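Local atomic coordinates of CdiI toxin (Salmonella enterica subsp. enterica serovar Rubislaw str. ATCC 10717, PDB entry 4ZQU), a protein that neutralizes its cognate CdiA toxin, serving as the immunity component of a contact-dependent growth inhibition system that bacteria use against closely related neighbours. Residues V37-S42 with K55-H60. Sequence-based numbering, arbitrary orientation.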
loop_
_atom_site.group_PDB
_atom_site.type_symbol
_atom_site.label_atom_id
_atom_site.label_comp_id
_atom_site.label_asym_id
_atom_site.label_seq_id
_atom_site.Cartn_x
_atom_site.Cartn_y
_atom_site.Cartn_z
ATOM N N VAL B 37 16.761 9.495 -1.368
ATOM C CA VAL B 37 17.475 9.763 -2.612
ATOM C C VAL B 37 16.903 8.978 -3.789
ATOM O O VAL B 37 16.273 7.931 -3.613
ATOM C CB VAL B 37 18.975 9.438 -2.482
ATOM C CG1 VAL B 37 19.592 10.248 -1.361
ATOM C CG2 VAL B 37 19.179 7.953 -2.241
ATOM N N GLN B 38 17.127 9.500 -4.991
ATOM C CA GLN B 38 16.684 8.843 -6.212
ATOM C C GLN B 38 17.854 8.592 -7.151
ATOM O O GLN B 38 18.702 9.462 -7.349
ATOM C CB GLN B 38 15.622 9.680 -6.923
ATOM C CG GLN B 38 15.181 9.087 -8.248
ATOM C CD GLN B 38 14.244 9.992 -9.012
ATOM O OE1 GLN B 38 14.618 10.574 -10.029
ATOM N NE2 GLN B 38 13.014 10.112 -8.530
ATOM N N HIS B 39 17.899 7.394 -7.728
ATOM C CA HIS B 39 18.916 7.064 -8.716
ATOM C C HIS B 39 18.271 6.662 -10.037
ATOM O O HIS B 39 17.593 5.638 -10.123
ATOM C CB HIS B 39 19.827 5.943 -8.208
ATOM C CG HIS B 39 20.612 6.311 -6.987
ATOM N ND1 HIS B 39 21.563 7.308 -6.986
ATOM C CD2 HIS B 39 20.588 5.811 -5.729
ATOM C CE1 HIS B 39 22.089 7.410 -5.777
ATOM N NE2 HIS B 39 21.516 6.514 -4.997
ATOM N N LEU B 40 18.475 7.487 -11.060
ATOM C CA LEU B 40 18.008 7.183 -12.407
ATOM C C LEU B 40 19.133 6.562 -13.223
ATOM O O LEU B 40 20.296 6.936 -13.073
ATOM C CB LEU B 40 17.485 8.443 -13.101
ATOM C CG LEU B 40 16.117 8.958 -12.655
ATOM C CD1 LEU B 40 15.814 10.295 -13.305
ATOM C CD2 LEU B 40 15.039 7.949 -12.992
ATOM N N SER B 41 18.783 5.616 -14.087
ATOM C CA SER B 41 19.777 4.932 -14.905
ATOM C C SER B 41 19.179 4.395 -16.202
ATOM O O SER B 41 17.964 4.241 -16.319
ATOM C CB SER B 41 20.415 3.789 -14.112
ATOM O OG SER B 41 19.797 2.550 -14.416
ATOM N N SER B 42 20.041 4.122 -17.178
ATOM C CA SER B 42 19.615 3.459 -18.402
ATOM C C SER B 42 19.477 1.974 -18.108
ATOM O O SER B 42 20.257 1.422 -17.332
ATOM C CB SER B 42 20.610 3.696 -19.538
ATOM O OG SER B 42 21.942 3.722 -19.057
ATOM N N LYS B 55 21.668 0.009 -2.644
ATOM C CA LYS B 55 22.209 0.080 -1.291
ATOM C C LYS B 55 22.269 1.516 -0.771
ATOM O O LYS B 55 21.975 1.774 0.397
ATOM C CB LYS B 55 23.597 -0.561 -1.232
ATOM C CG LYS B 55 23.717 -1.606 -0.133
ATOM C CD LYS B 55 25.126 -2.164 -0.009
ATOM C CE LYS B 55 25.289 -2.945 1.294
ATOM N NZ LYS B 55 23.978 -3.241 1.951
ATOM N N ASP B 56 22.647 2.446 -1.644
ATOM C CA ASP B 56 22.723 3.856 -1.276
ATOM C C ASP B 56 21.337 4.408 -0.948
ATOM O O ASP B 56 21.176 5.196 -0.017
ATOM C CB ASP B 56 23.368 4.664 -2.400
ATOM C CG ASP B 56 23.466 6.138 -2.075
ATOM O OD1 ASP B 56 24.330 6.515 -1.256
ATOM O OD2 ASP B 56 22.683 6.924 -2.648
ATOM N N ALA B 57 20.341 3.984 -1.719
ATOM C CA ALA B 57 18.957 4.368 -1.475
ATOM C C ALA B 57 18.462 3.804 -0.149
ATOM O O ALA B 57 17.752 4.477 0.595
ATOM C CB ALA B 57 18.071 3.898 -2.615
ATOM N N LEU B 58 18.845 2.563 0.138
ATOM C CA LEU B 58 18.466 1.901 1.383
ATOM C C LEU B 58 19.074 2.594 2.593
ATOM O O LEU B 58 18.462 2.649 3.661
ATOM C CB LEU B 58 18.895 0.430 1.365
ATOM C CG LEU B 58 18.036 -0.545 0.563
ATOM C CD1 LEU B 58 18.672 -1.919 0.540
ATOM C CD2 LEU B 58 16.653 -0.620 1.160
ATOM N N SER B 59 20.282 3.118 2.422
ATOM C CA SER B 59 20.990 3.766 3.515
ATOM C C SER B 59 20.295 5.055 3.946
ATOM O O SER B 59 20.492 5.530 5.064
ATOM C CB SER B 59 22.438 4.054 3.115
ATOM O OG SER B 59 22.496 4.847 1.942
ATOM N N HIS B 60 19.479 5.613 3.056
ATOM C CA HIS B 60 18.754 6.843 3.354
ATOM C C HIS B 60 17.343 6.573 3.854
ATOM O O HIS B 60 16.576 7.503 4.100
ATOM C CB HIS B 60 18.698 7.740 2.118
ATOM C CG HIS B 60 20.013 8.358 1.769
ATOM N ND1 HIS B 60 21.034 7.649 1.173
ATOM C CD2 HIS B 60 20.484 9.615 1.953
ATOM C CE1 HIS B 60 22.072 8.444 0.996
ATOM N NE2 HIS B 60 21.767 9.641 1.459
#
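His39 reaches from strand 30-41 to the last turn of helix 47-59 and gives its NE2 hydrogen to Asp56, with His39 NE2 2.7 Å from Asp56 OD2. OD2 lies in the plane of the imidazole ring; the N-H...O angle is 145°, so the bond is bent within that plane. NE2 meets the carboxylate on its anti side, tilted somewhat out of the carboxylate plane, and the ring and carboxylate planes stand 55° apart. Asp56 turns its CG anti to the backbone N (chi1 180°), which carries the carboxylate out from the helix toward the strand. The bond is a His-carboxylate pair, and a carboxylate here would probably favour the NE2-H tautomer, or the cation, of His39.

The apolar half of the contact belongs to Val37, whose two methyls go to different partners. Val37 CG1 sits over the middle of the His60 ring, 3.5 Å from its centroid and almost on the ring normal, a CH-pi contact. Val37 CG2 rests on the helix backbone, 3.7 Å from Ala57 CA, meets Ala57 CB at 4.2 Å and also passes close to Asp56 OD2.

What steadies the His60 ring is a bond within its own segment. His60 ND1 donates to the backbone O of Asp56 at 2.7 Å, nearly in the ring plane, so the ring edge is tied to the helix end while its face receives the valine. Asp56 thus serves both histidines, one through its side chain and one through its carbonyl.

On the same strand face Met53, one turn earlier in the helix, packs against His39 and Ser41. Strand 19-26 pairs with 30-41, and its Thr23 hydrogen-bonds Ala57 O and touches His60. Gln38 and Leu40 instead meet helix 87-105, so this edge of the antiparallel sheet is sandwiched between two helices.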